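Local atomic coordinates of UPF0255 protein frsA (Vibrio vulnificus, PDB entry 4I4C), a protein that probably hydrolyses carboxylic esters as a serine esterase of the alpha/beta-hydrolase clan, although its physiological substrate is not established. Residues Asn51-Arg54 against Leu55-Val58; Asp63-Glu66 against Gln67-Leu71; Met209-Leu212 against Phe213-Leu217; Val368-Tyr371 against Ser372-Gln375; Lys392-Thr395 against Gln396-Gln400. One frame throughout, in Å; residues are numbered along the deposited sequence.

Contact 1 of 5, residues Asn51-Arg54 against Leu55-Val58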
loop_
_atom_site.group_PDB
_atom_site.type_symbol
_atom_site.label_atom_id
_atom_site.label_comp_id
_atom_site.label_asym_id
_atom_site.label_seq_id
_atom_site.Cartn_x
_atom_site.Cartn_y
_atom_site.Cartn_z
ATOM N N ASN A 51 2.317 0.753 13.531
ATOM C CA ASN A 51 2.304 -0.691 13.408
ATOM C C ASN A 51 3.543 -1.093 12.621
ATOM O O ASN A 51 3.703 -0.720 11.463
ATOM C CB ASN A 51 1.030 -1.197 12.726
ATOM C CG ASN A 51 0.974 -2.719 12.648
ATOM O OD1 ASN A 51 0.945 -3.286 11.563
ATOM N ND2 ASN A 51 0.982 -3.384 13.804
ATOM N N LEU A 52 4.439 -1.810 13.288
ATOM C CA LEU A 52 5.674 -2.304 12.689
ATOM C C LEU A 52 5.396 -3.440 11.713
ATOM O O LEU A 52 4.734 -4.422 12.057
ATOM C CB LEU A 52 6.600 -2.819 13.787
ATOM C CG LEU A 52 7.854 -2.013 14.050
ATOM C CD1 LEU A 52 7.502 -0.551 14.180
ATOM C CD2 LEU A 52 8.546 -2.555 15.294
ATOM N N ARG A 53 5.913 -3.293 10.499
ATOM C CA ARG A 53 5.742 -4.282 9.440
ATOM C C ARG A 53 7.092 -4.918 9.059
ATOM O O ARG A 53 7.436 -4.977 7.873
ATOM C CB ARG A 53 5.168 -3.594 8.205
ATOM C CG ARG A 53 3.972 -2.688 8.480
ATOM C CD ARG A 53 2.677 -3.346 8.076
ATOM N NE ARG A 53 1.517 -2.674 8.667
ATOM C CZ ARG A 53 0.743 -1.797 8.033
ATOM N NH1 ARG A 53 0.994 -1.471 6.772
ATOM N NH2 ARG A 53 -0.288 -1.244 8.663
ATOM N N ARG A 54 7.857 -5.361 10.056
ATOM C CA ARG A 54 9.189 -5.944 9.829
ATOM C C ARG A 54 9.257 -6.946 8.675
ATOM O O ARG A 54 10.065 -6.784 7.760
ATOM C CB ARG A 54 9.706 -6.644 11.087
ATOM C CG ARG A 54 10.305 -5.762 12.148
ATOM C CD ARG A 54 10.869 -6.673 13.229
ATOM N NE ARG A 54 11.783 -6.000 14.144
ATOM C CZ ARG A 54 11.417 -5.475 15.311
ATOM N NH1 ARG A 54 10.152 -5.531 15.701
ATOM N NH2 ARG A 54 12.317 -4.890 16.092
ATOM N N LEU A 55 8.423 -7.985 8.736
ATOM C CA LEU A 55 8.392 -9.015 7.695
ATOM C C LEU A 55 7.914 -8.491 6.331
ATOM O O LEU A 55 8.421 -8.913 5.293
ATOM C CB LEU A 55 7.550 -10.219 8.152
ATOM C CG LEU A 55 8.173 -10.926 9.361
ATOM C CD1 LEU A 55 7.394 -12.152 9.810
ATOM C CD2 LEU A 55 9.569 -11.324 9.026
ATOM N N GLN A 56 6.953 -7.568 6.331
ATOM C CA GLN A 56 6.502 -6.964 5.073
ATOM C C GLN A 56 7.637 -6.184 4.414
ATOM O O GLN A 56 7.889 -6.302 3.223
ATOM C CB GLN A 56 5.309 -6.040 5.303
ATOM C CG GLN A 56 4.710 -5.482 4.022
ATOM C CD GLN A 56 3.826 -4.263 4.261
ATOM O OE1 GLN A 56 2.798 -4.353 4.920
ATOM N NE2 GLN A 56 4.234 -3.118 3.725
ATOM N N TRP A 57 8.318 -5.366 5.202
ATOM C CA TRP A 57 9.393 -4.538 4.664
ATOM C C TRP A 57 10.546 -5.387 4.115
ATOM O O TRP A 57 11.097 -5.081 3.060
ATOM C CB TRP A 57 9.837 -3.497 5.693
ATOM C CG TRP A 57 8.765 -2.490 5.958
ATOM C CD1 TRP A 57 7.829 -2.044 5.069
ATOM C CD2 TRP A 57 8.487 -1.827 7.198
ATOM N NE1 TRP A 57 6.999 -1.132 5.675
ATOM C CE2 TRP A 57 7.388 -0.977 6.980
ATOM C CE3 TRP A 57 9.065 -1.866 8.469
ATOM C CZ2 TRP A 57 6.844 -0.176 7.991
ATOM C CZ3 TRP A 57 8.526 -1.064 9.466
ATOM C CH2 TRP A 57 7.427 -0.234 9.219
ATOM N N VAL A 58 10.871 -6.478 4.800
ATOM C CA VAL A 58 11.901 -7.401 4.323
ATOM C C VAL A 58 11.460 -8.055 3.009
ATOM O O VAL A 58 12.201 -8.075 2.045
ATOM C CB VAL A 58 12.209 -8.476 5.379
ATOM C CG1 VAL A 58 13.032 -9.610 4.780
ATOM C CG2 VAL A 58 12.914 -7.849 6.574
#
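The carbonyl oxygen of R53 takes the N-H of W57, with R53 O and W57 N 2.8 Å apart. The bond is nearly straight, 169° at the hydrogen. R53 is the N-cap of helix 54-60, and this is the first turn of that helix. The next bond follows in step, from V58 N to R54 O at 3.1 Å. The indole of W57 folds back over its own acceptor. R53 O lies over one face of the ring. R53 CB sits over the centre of the six-membered ring, a CH-pi contact of 3.8 Å from CB to the centroid. W57 CG stands beside its backbone N (chi1 -67°), which turns the ring back toward R53. From CB the arginine chain bends at chi2 (-103°) and passes alongside Q56, both side chains pointing the same way. R53 CD comes within 3.3 Å of Q56 OE1. The R53 NE hydrogen points at N51 OD1, 3.0 Å away, in the guanidinium plane and on a lone pair of the amide oxygen. At its far end R53 NH2 forms a salt bridge with D203. The guanidinium is thus gripped at two places, which should fix its rotation. Q56 NE2 is hydrogen-bonded to Q60 OE1. Q56 also lines the pocket that holds a bound polyether, probably from the crystallisation liquor. W57 meets Y137 edge-to-face. The chemistry implies a helix start in which one residue supplies the backbone acceptor, an aliphatic seat for the indole and a guanidinium held by N51 and D203.

Contact 2 of 5, residues Asp63-Glu66 against Gln67-Leu71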
loop_
_atom_site.group_PDB
_atom_site.type_symbol
_atom_site.label_atom_id
_atom_site.label_comp_id
_atom_site.label_asym_id
_atom_site.label_seq_id
_atom_site.Cartn_x
_atom_site.Cartn_y
_atom_site.Cartn_z
ATOM N N ASP A 63 16.878 -5.046 3.852
ATOM C CA ASP A 63 17.728 -6.054 4.466
ATOM C C ASP A 63 17.422 -6.146 5.950
ATOM O O ASP A 63 17.378 -5.123 6.629
ATOM C CB ASP A 63 19.200 -5.695 4.274
ATOM C CG ASP A 63 20.123 -6.629 5.035
ATOM O OD1 ASP A 63 20.403 -7.732 4.515
ATOM O OD2 ASP A 63 20.551 -6.267 6.160
ATOM N N PRO A 64 17.212 -7.370 6.459
ATOM C CA PRO A 64 16.832 -7.592 7.855
ATOM C C PRO A 64 17.837 -7.021 8.850
ATOM O O PRO A 64 17.413 -6.483 9.874
ATOM C CB PRO A 64 16.785 -9.118 7.975
ATOM C CG PRO A 64 17.525 -9.629 6.786
ATOM C CD PRO A 64 17.292 -8.634 5.711
ATOM N N ILE A 65 19.128 -7.143 8.559
ATOM C CA ILE A 65 20.163 -6.664 9.477
ATOM C C ILE A 65 20.137 -5.139 9.574
ATOM O O ILE A 65 20.212 -4.581 10.673
ATOM C CB ILE A 65 21.581 -7.162 9.073
ATOM C CG1 ILE A 65 21.594 -8.686 8.945
ATOM C CG2 ILE A 65 22.624 -6.727 10.079
ATOM C CD1 ILE A 65 21.296 -9.405 10.229
ATOM N N GLU A 66 20.028 -4.467 8.425
ATOM C CA GLU A 66 20.035 -3.000 8.394
ATOM C C GLU A 66 18.757 -2.429 9.014
ATOM O O GLU A 66 18.778 -1.388 9.656
ATOM C CB GLU A 66 20.193 -2.483 6.965
ATOM C CG GLU A 66 21.491 -2.894 6.277
ATOM C CD GLU A 66 21.488 -2.581 4.789
ATOM O OE1 GLU A 66 20.418 -2.215 4.252
ATOM O OE2 GLU A 66 22.553 -2.706 4.151
ATOM N N GLN A 67 17.645 -3.129 8.815
ATOM C CA GLN A 67 16.383 -2.762 9.448
ATOM C C GLN A 67 16.476 -2.821 10.976
ATOM O O GLN A 67 15.988 -1.927 11.676
ATOM C CB GLN A 67 15.253 -3.674 8.947
ATOM C CG GLN A 67 13.993 -3.586 9.761
ATOM C CD GLN A 67 12.791 -4.187 9.050
ATOM O OE1 GLN A 67 11.946 -3.459 8.537
ATOM N NE2 GLN A 67 12.706 -5.515 9.028
ATOM N N GLU A 68 17.103 -3.872 11.496
ATOM C CA GLU A 68 17.274 -3.968 12.942
ATOM C C GLU A 68 18.200 -2.862 13.444
ATOM O O GLU A 68 17.962 -2.304 14.512
ATOM C CB GLU A 68 17.787 -5.339 13.393
ATOM C CG GLU A 68 16.772 -6.487 13.266
ATOM C CD GLU A 68 15.368 -6.098 13.727
ATOM O OE1 GLU A 68 15.223 -5.352 14.726
ATOM O OE2 GLU A 68 14.400 -6.547 13.085
ATOM N N GLN A 69 19.245 -2.544 12.680
ATOM C CA GLN A 69 20.151 -1.449 13.073
ATOM C C GLN A 69 19.365 -0.125 13.134
ATOM O O GLN A 69 19.538 0.676 14.064
ATOM C CB GLN A 69 21.352 -1.342 12.127
ATOM C CG GLN A 69 22.284 -2.573 12.158
ATOM C CD GLN A 69 23.451 -2.481 11.186
ATOM O OE1 GLN A 69 23.560 -1.533 10.409
ATOM N NE2 GLN A 69 24.337 -3.477 11.231
ATOM N N VAL A 70 18.487 0.083 12.154
ATOM C CA VAL A 70 17.652 1.282 12.103
ATOM C C VAL A 70 16.697 1.323 13.281
ATOM O O VAL A 70 16.619 2.327 13.993
ATOM C CB VAL A 70 16.849 1.370 10.776
ATOM C CG1 VAL A 70 15.823 2.488 10.848
ATOM C CG2 VAL A 70 17.795 1.591 9.602
ATOM N N LEU A 71 15.995 0.218 13.505
ATOM C CA LEU A 71 15.025 0.146 14.592
ATOM C C LEU A 71 15.691 0.261 15.964
ATOM O O LEU A 71 15.125 0.849 16.891
ATOM C CB LEU A 71 14.191 -1.133 14.496
ATOM C CG LEU A 71 13.238 -1.194 13.291
ATOM C CD1 LEU A 71 12.533 -2.560 13.215
ATOM C CD2 LEU A 71 12.204 -0.084 13.345
HETATM O O HOH W 1 14.606 -7.022 10.501
#
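I65 and Q69 cross at an oblique angle on the outer side of helix 64-75. The methyl I65 CG2 approaches the amide nitrogen Q69 NE2 at 3.9 Å, a loose contact. Q69 CG stands beside its own backbone N (chi1 -65°), and this brings CG to 3.2 Å from I65 O. Q67 and E68 reach a common water from two directions. Q67 extends its chain, while E68 bends at chi2 (-43°). The water accepts from Q67 NE2 at 2.8 Å. It donates to E68 OE2 at 2.6 Å and to P64 O at 2.9 Å, so it joins the first turn to both side chains. The E68 carboxylate has a stronger partner in R54, through a salt bridge. D63 is the N-cap. Its OD2 accepts from E66 N at 2.9 Å through the anti lone pair, and its backbone O accepts from Q67 N at 3.0 Å. The helix therefore starts with a side-chain cap and a regular backbone bond from the same residue. V70 CG2 rests close to E66 O. E66, Q67 and V70 lean on helix 98-114, where they meet W102 and L105. Q67 also touches W57 and V58 of helix 54-60, so helix 64-75 packs against both of these helices.

Contact 3 of 5, residues Met209-Leu212 against Phe213-Leu217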
loop_
_atom_site.group_PDB
_atom_site.type_symbol
_atom_site.label_atom_id
_atom_site.label_comp_id
_atom_site.label_asym_id
_atom_site.label_seq_id
_atom_site.Cartn_x
_atom_site.Cartn_y
_atom_site.Cartn_z
ATOM N N MET A 209 6.362 -1.625 -4.561
ATOM C CA MET A 209 6.097 -2.979 -5.072
ATOM C C MET A 209 7.007 -3.412 -6.215
ATOM O O MET A 209 6.637 -4.283 -7.009
ATOM C CB MET A 209 4.631 -3.086 -5.516
ATOM C CG MET A 209 3.650 -2.925 -4.363
ATOM S SD MET A 209 1.944 -2.662 -4.883
ATOM C CE MET A 209 2.052 -1.063 -5.705
ATOM N N TRP A 210 8.182 -2.787 -6.298
ATOM C CA TRP A 210 9.184 -3.124 -7.296
ATOM C C TRP A 210 9.500 -4.621 -7.378
ATOM O O TRP A 210 9.646 -5.159 -8.466
ATOM C CB TRP A 210 10.481 -2.331 -7.069
ATOM C CG TRP A 210 11.598 -2.883 -7.881
ATOM C CD1 TRP A 210 12.683 -3.569 -7.426
ATOM C CD2 TRP A 210 11.720 -2.833 -9.306
ATOM N NE1 TRP A 210 13.486 -3.937 -8.482
ATOM C CE2 TRP A 210 12.915 -3.500 -9.646
ATOM C CE3 TRP A 210 10.939 -2.279 -10.325
ATOM C CZ2 TRP A 210 13.344 -3.635 -10.963
ATOM C CZ3 TRP A 210 11.369 -2.416 -11.639
ATOM C CH2 TRP A 210 12.558 -3.088 -11.943
ATOM N N ARG A 211 9.582 -5.301 -6.238
ATOM C CA ARG A 211 9.905 -6.730 -6.246
ATOM C C ARG A 211 8.750 -7.602 -6.750
ATOM O O ARG A 211 8.955 -8.752 -7.155
ATOM C CB ARG A 211 10.380 -7.191 -4.862
ATOM C CG ARG A 211 11.624 -6.443 -4.384
ATOM C CD ARG A 211 12.662 -7.356 -3.727
ATOM N NE ARG A 211 13.947 -6.662 -3.574
ATOM C CZ ARG A 211 15.025 -7.167 -2.974
ATOM N NH1 ARG A 211 14.990 -8.389 -2.451
ATOM N NH2 ARG A 211 16.141 -6.445 -2.893
ATOM N N LEU A 212 7.537 -7.063 -6.718
ATOM C CA LEU A 212 6.395 -7.787 -7.285
ATOM C C LEU A 212 6.652 -7.984 -8.773
ATOM O O LEU A 212 6.492 -9.088 -9.299
ATOM C CB LEU A 212 5.100 -7.015 -7.078
ATOM C CG LEU A 212 3.869 -7.629 -7.721
ATOM C CD1 LEU A 212 3.712 -9.065 -7.227
ATOM C CD2 LEU A 212 2.663 -6.772 -7.356
ATOM N N PHE A 213 7.064 -6.907 -9.438
ATOM C CA PHE A 213 7.444 -6.956 -10.854
ATOM C C PHE A 213 8.761 -7.709 -11.074
ATOM O O PHE A 213 8.819 -8.625 -11.883
ATOM C CB PHE A 213 7.552 -5.537 -11.436
ATOM C CG PHE A 213 8.117 -5.485 -12.837
ATOM C CD1 PHE A 213 7.329 -5.816 -13.932
ATOM C CD2 PHE A 213 9.426 -5.095 -13.063
ATOM C CE1 PHE A 213 7.843 -5.760 -15.218
ATOM C CE2 PHE A 213 9.941 -5.041 -14.351
ATOM C CZ PHE A 213 9.146 -5.372 -15.422
ATOM N N ARG A 214 9.817 -7.329 -10.359
ATOM C CA ARG A 214 11.156 -7.874 -10.637
ATOM C C ARG A 214 11.261 -9.384 -10.424
ATOM O O ARG A 214 11.853 -10.091 -11.233
ATOM C CB ARG A 214 12.232 -7.171 -9.798
ATOM C CG ARG A 214 13.658 -7.396 -10.293
ATOM C CD ARG A 214 14.679 -7.008 -9.199
ATOM N NE ARG A 214 14.465 -7.798 -7.987
ATOM C CZ ARG A 214 15.169 -7.691 -6.863
ATOM N NH1 ARG A 214 16.166 -6.814 -6.761
ATOM N NH2 ARG A 214 14.869 -8.475 -5.839
ATOM N N ASP A 215 10.674 -9.871 -9.339
ATOM C CA ASP A 215 10.885 -11.249 -8.927
ATOM C C ASP A 215 9.752 -12.192 -9.321
ATOM O O ASP A 215 9.872 -13.406 -9.143
ATOM C CB ASP A 215 11.096 -11.311 -7.414
ATOM C CG ASP A 215 12.410 -10.662 -6.977
ATOM O OD1 ASP A 215 13.311 -10.485 -7.822
ATOM O OD2 ASP A 215 12.545 -10.336 -5.782
ATOM N N HIS A 216 8.659 -11.643 -9.848
ATOM C CA HIS A 216 7.476 -12.443 -10.148
ATOM C C HIS A 216 6.849 -12.175 -11.521
ATOM O O HIS A 216 6.880 -13.036 -12.399
ATOM C CB HIS A 216 6.438 -12.304 -9.031
ATOM C CG HIS A 216 6.930 -12.783 -7.699
ATOM N ND1 HIS A 216 7.811 -12.057 -6.928
ATOM C CD2 HIS A 216 6.678 -13.922 -7.010
ATOM C CE1 HIS A 216 8.078 -12.723 -5.820
ATOM N NE2 HIS A 216 7.402 -13.858 -5.843
ATOM N N LEU A 217 6.278 -10.992 -11.707
ATOM C CA LEU A 217 5.588 -10.690 -12.955
ATOM C C LEU A 217 6.524 -10.677 -14.170
ATOM O O LEU A 217 6.147 -11.125 -15.257
ATOM C CB LEU A 217 4.845 -9.363 -12.839
ATOM C CG LEU A 217 3.783 -9.287 -11.745
ATOM C CD1 LEU A 217 3.305 -7.850 -11.574
ATOM C CD2 LEU A 217 2.629 -10.195 -12.080
#
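R214 lies across W210 one helical turn earlier, and its chain can be followed outward. R214 CB sits over a face of the indole, 4.0 Å from the centroid of the W210 five-membered ring in a CH-pi contact. R214 CG passes W210 CZ2. R214 CD reaches W210 NE1 at 3.4 Å. There the chain bends at chi3 (59°), turning the guanidinium toward D215. NE and NH2 grip the carboxylate side-on: R214 NE donates to D215 OD1 at 2.9 Å, from above the carboxylate plane, and R214 NH2 to D215 OD2 at 3.0 Å on its syn side. R214 NH1 goes to E123 in a salt bridge. R214 NH2 also lies over one face of the R211 guanidinium, only 3.0 Å from R211 NE. The two acids probably offset this crowding of charge. Elsewhere on the helix, L212 CG packs against L217 CD1 at 3.9 Å. L217 N bonds to L212 O at 3.1 Å, closing a wider, pi-type turn at the end of the helix. M209 and L212 line the polyether pocket. Helix 210-217 is the crossover between strands 193-199 and 223-226, a beta-alpha-beta unit of the kind that builds the alpha/beta-hydrolase fold.

Contact 4 of 5, residues Val368-Tyr371 against Ser372-Gln375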
loop_
_atom_site.group_PDB
_atom_site.type_symbol
_atom_site.label_atom_id
_atom_site.label_comp_id
_atom_site.label_asym_id
_atom_site.label_seq_id
_atom_site.Cartn_x
_atom_site.Cartn_y
_atom_site.Cartn_z
ATOM N N VAL A 368 -8.168 -7.995 9.873
ATOM C CA VAL A 368 -8.562 -6.995 8.890
ATOM C C VAL A 368 -9.217 -7.675 7.694
ATOM O O VAL A 368 -10.074 -7.090 7.036
ATOM C CB VAL A 368 -7.343 -6.157 8.424
ATOM C CG1 VAL A 368 -7.699 -5.276 7.242
ATOM C CG2 VAL A 368 -6.814 -5.321 9.568
ATOM N N SER A 369 -8.818 -8.920 7.429
ATOM C CA SER A 369 -9.338 -9.667 6.283
ATOM C C SER A 369 -9.727 -11.103 6.631
ATOM O O SER A 369 -8.982 -12.037 6.348
ATOM C CB SER A 369 -8.304 -9.696 5.164
ATOM O OG SER A 369 -8.859 -10.259 3.994
ATOM N N PRO A 370 -10.897 -11.283 7.251
ATOM C CA PRO A 370 -11.289 -12.635 7.663
ATOM C C PRO A 370 -11.561 -13.549 6.468
ATOM O O PRO A 370 -11.830 -13.089 5.360
ATOM C CB PRO A 370 -12.568 -12.400 8.476
ATOM C CG PRO A 370 -13.113 -11.082 7.970
ATOM C CD PRO A 370 -11.897 -10.257 7.603
ATOM N N TYR A 371 -11.473 -14.848 6.697
ATOM C CA TYR A 371 -11.760 -15.828 5.656
ATOM C C TYR A 371 -13.196 -15.635 5.126
ATOM O O TYR A 371 -13.445 -15.725 3.920
ATOM C CB TYR A 371 -11.526 -17.244 6.202
ATOM C CG TYR A 371 -11.778 -18.366 5.220
ATOM C CD1 TYR A 371 -11.158 -18.382 3.980
ATOM C CD2 TYR A 371 -12.616 -19.427 5.547
ATOM C CE1 TYR A 371 -11.373 -19.409 3.084
ATOM C CE2 TYR A 371 -12.838 -20.465 4.653
ATOM C CZ TYR A 371 -12.211 -20.448 3.422
ATOM O OH TYR A 371 -12.424 -21.465 2.517
ATOM N N SER A 372 -14.117 -15.331 6.037
ATOM C CA SER A 372 -15.498 -15.002 5.678
ATOM C C SER A 372 -15.632 -13.878 4.640
ATOM O O SER A 372 -16.487 -13.934 3.751
ATOM C CB SER A 372 -16.294 -14.656 6.931
ATOM O OG SER A 372 -15.635 -13.708 7.738
ATOM N N ASP A 373 -14.785 -12.867 4.743
ATOM C CA ASP A 373 -14.735 -11.810 3.735
ATOM C C ASP A 373 -14.383 -12.379 2.355
ATOM O O ASP A 373 -15.103 -12.162 1.366
ATOM C CB ASP A 373 -13.710 -10.748 4.133
ATOM C CG ASP A 373 -14.326 -9.593 4.902
ATOM O OD1 ASP A 373 -15.517 -9.683 5.258
ATOM O OD2 ASP A 373 -13.611 -8.599 5.161
ATOM N N ASN A 374 -13.275 -13.116 2.308
ATOM C CA ASN A 374 -12.790 -13.727 1.078
ATOM C C ASN A 374 -13.703 -14.810 0.493
ATOM O O ASN A 374 -13.794 -14.961 -0.724
ATOM C CB ASN A 374 -11.362 -14.224 1.292
ATOM C CG ASN A 374 -10.415 -13.080 1.569
ATOM O OD1 ASN A 374 -10.350 -12.128 0.790
ATOM N ND2 ASN A 374 -9.730 -13.128 2.700
ATOM N N GLN A 375 -14.383 -15.545 1.365
ATOM C CA GLN A 375 -15.405 -16.492 0.932
ATOM C C GLN A 375 -16.554 -15.830 0.182
ATOM O O GLN A 375 -17.031 -16.361 -0.822
ATOM C CB GLN A 375 -15.957 -17.258 2.128
ATOM C CG GLN A 375 -15.268 -18.575 2.362
ATOM C CD GLN A 375 -15.790 -19.265 3.596
ATOM O OE1 GLN A 375 -16.003 -18.635 4.641
ATOM N NE2 GLN A 375 -16.012 -20.565 3.485
HETATM O O HOH W 2 -12.826 -6.980 6.782
#
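N374 reaches back to S369 across the start of helix 371-379. N374 ND2 donates to S369 OG at 3.3 Å, and the oxygen is tilted 24° from the amide plane. The hydroxyl has a stronger partner in the backbone oxygen of A297. The D373 carboxylate is served twice by backbone: OD2 accepts from H300 N and OD1 from D301 N. A water also donates to V368 O at 2.8 Å and approaches D373 OD2 closely. The carboxylate thus ties the helix start to the 300-301 loop. P370, the N-cap, packs beside it, with P370 CD 3.4 Å from D373 OD2. The arrangement belongs to the alpha/beta-hydrolase domain: the loop follows strand 358-363, and helix 371-379 leads on to strand 385-389. P370 O accepts only weakly from D373 N and N374 N. The next bond is firmer, Q375 N to Y371 O at 2.7 Å. Y371 CG is anti to its backbone N (chi1 -180°), which swings the ring alongside Q375. Q375 CG sits over the ring face, 3.9 Å from its centroid. Beyond CG the amide stacks on the ring with planes 21° apart, and Q375 CD is 3.4 Å from Y371 CE2. Y371 also meets A386 and K388 of strand 385-389.

Contact 5 of 5, residues Lys392-Thr395 against Gln396-Gln400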
loop_
_atom_site.group_PDB
_atom_site.type_symbol
_atom_site.label_atom_id
_atom_site.label_comp_id
_atom_site.label_asym_id
_atom_site.label_seq_id
_atom_site.Cartn_x
_atom_site.Cartn_y
_atom_site.Cartn_z
ATOM N N LYS A 392 3.795 -21.591 9.032
ATOM C CA LYS A 392 4.580 -21.488 10.266
ATOM C C LYS A 392 5.042 -20.064 10.501
ATOM O O LYS A 392 4.980 -19.568 11.622
ATOM C CB LYS A 392 5.794 -22.426 10.231
ATOM C CG LYS A 392 5.453 -23.880 10.521
ATOM C CD LYS A 392 6.646 -24.794 10.266
ATOM C CE LYS A 392 6.270 -26.273 10.327
ATOM N NZ LYS A 392 7.399 -27.132 9.865
ATOM N N THR A 393 5.500 -19.409 9.438
ATOM C CA THR A 393 5.964 -18.026 9.524
ATOM C C THR A 393 5.117 -17.112 8.657
ATOM O O THR A 393 4.441 -17.568 7.735
ATOM C CB THR A 393 7.441 -17.884 9.087
ATOM O OG1 THR A 393 7.557 -18.080 7.672
ATOM C CG2 THR A 393 8.320 -18.899 9.804
ATOM N N ILE A 394 5.169 -15.816 8.933
ATOM C CA ILE A 394 4.431 -14.852 8.127
ATOM C C ILE A 394 5.035 -14.759 6.726
ATOM O O ILE A 394 4.306 -14.672 5.729
ATOM C CB ILE A 394 4.352 -13.446 8.788
ATOM C CG1 ILE A 394 3.425 -13.461 9.996
ATOM C CG2 ILE A 394 3.873 -12.421 7.802
ATOM C CD1 ILE A 394 4.046 -14.083 11.253
ATOM N N THR A 395 6.364 -14.815 6.646
ATOM C CA THR A 395 7.043 -14.740 5.350
ATOM C C THR A 395 6.621 -15.883 4.443
ATOM O O THR A 395 6.427 -15.716 3.232
ATOM C CB THR A 395 8.562 -14.809 5.508
ATOM O OG1 THR A 395 8.989 -13.758 6.371
ATOM C CG2 THR A 395 9.236 -14.676 4.153
ATOM N N GLN A 396 6.494 -17.062 5.026
ATOM C CA GLN A 396 6.050 -18.208 4.249
ATOM C C GLN A 396 4.624 -17.994 3.717
ATOM O O GLN A 396 4.317 -18.347 2.571
ATOM C CB GLN A 396 6.145 -19.476 5.085
ATOM C CG GLN A 396 5.546 -20.679 4.421
ATOM C CD GLN A 396 5.479 -21.855 5.359
ATOM O OE1 GLN A 396 5.311 -21.692 6.571
ATOM N NE2 GLN A 396 5.621 -23.048 4.814
ATOM N N GLY A 397 3.775 -17.402 4.554
ATOM C CA GLY A 397 2.427 -17.027 4.162
ATOM C C GLY A 397 2.424 -16.029 3.023
ATOM O O GLY A 397 1.700 -16.197 2.043
ATOM N N TYR A 398 3.248 -14.991 3.131
ATOM C CA TYR A 398 3.366 -14.027 2.040
ATOM C C TYR A 398 3.814 -14.720 0.759
ATOM O O TYR A 398 3.231 -14.516 -0.316
ATOM C CB TYR A 398 4.371 -12.913 2.381
ATOM C CG TYR A 398 3.900 -11.861 3.376
ATOM C CD1 TYR A 398 2.547 -11.666 3.642
ATOM C CD2 TYR A 398 4.824 -11.043 4.037
ATOM C CE1 TYR A 398 2.124 -10.695 4.554
ATOM C CE2 TYR A 398 4.412 -10.072 4.950
ATOM C CZ TYR A 398 3.062 -9.902 5.199
ATOM O OH TYR A 398 2.649 -8.945 6.101
ATOM N N GLU A 399 4.853 -15.545 0.873
ATOM C CA GLU A 399 5.431 -16.187 -0.302
ATOM C C GLU A 399 4.500 -17.214 -0.966
ATOM O O GLU A 399 4.420 -17.253 -2.194
ATOM C CB GLU A 399 6.835 -16.727 -0.008
ATOM C CG GLU A 399 7.832 -15.574 0.216
ATOM C CD GLU A 399 9.285 -16.008 0.369
ATOM O OE1 GLU A 399 10.161 -15.111 0.428
ATOM O OE2 GLU A 399 9.554 -17.229 0.439
ATOM N N GLN A 400 3.788 -18.012 -0.166
ATOM C CA GLN A 400 2.734 -18.890 -0.692
ATOM C C GLN A 400 1.682 -18.087 -1.433
ATOM O O GLN A 400 1.293 -18.443 -2.543
ATOM C CB GLN A 400 1.997 -19.614 0.433
ATOM C CG GLN A 400 2.697 -20.785 1.095
ATOM C CD GLN A 400 1.802 -21.433 2.151
ATOM O OE1 GLN A 400 0.575 -21.399 2.039
ATOM N NE2 GLN A 400 2.413 -22.004 3.185
#
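T393 holds OG1 between its backbone N and carbonyl carbon (chi1 71°), which turns the hydroxyl oxygen toward the first turn of helix 394-413. There T393 OG1 accepts from Q396 N at 3.0 Å, the capping bond of this N-cap residue. Q396 answers from the other direction. With CG anti to its own N (chi1 173°) and an extended chain, its amide runs back past the cap, and Q396 OE1 accepts from K392 N at 2.9 Å. The donor is tilted 24° from the carbonyl plane of that amide. The side chains of T393 and Q396 cross at about a right angle, and T393 OG1 comes within 3.3 Å of Q396 CB. These bonds pair backbone N-H groups on both sides of the helix start with side-chain oxygens. I394 and Y398 lie side by side, pointing the same way. The methyl I394 CG2 rests on one face of the phenol ring, toward its rim, 3.9 Å from the centroid in a CH-pi contact. I394 O lies over a ring face too, and it accepts from Y398 N at 2.8 Å. T395 and E399 run alongside each other, with T395 CG2 3.9 Å from E399 OE1. Y398 lines the polyether pocket and stacks on W59. I394 and T395 touch L55 and Y398 touches Q56, so this turn packs on helix 54-60, while I394 and Y398 also meet L363 of strand 358-363.

The five contacts follow one another along the chain, four at the start of a helix and contact 3 along the whole of the short helix 210-217. Contacts 1 and 2 lie on successive helices, 54-60 and 64-75, with centres about 11 Å apart, and they touch. Contact 1 also touches contact 5, about 13 Å away between centres. Contacts 3, 4 and 5 belong to helices beside the strands of the mixed sheet. Contact 4 is more remote, about 32 Å from contact 2 between centres. Contacts 1, 3 and 5 each supply residues to the polyether pocket, so helices distant in sequence together form its wall.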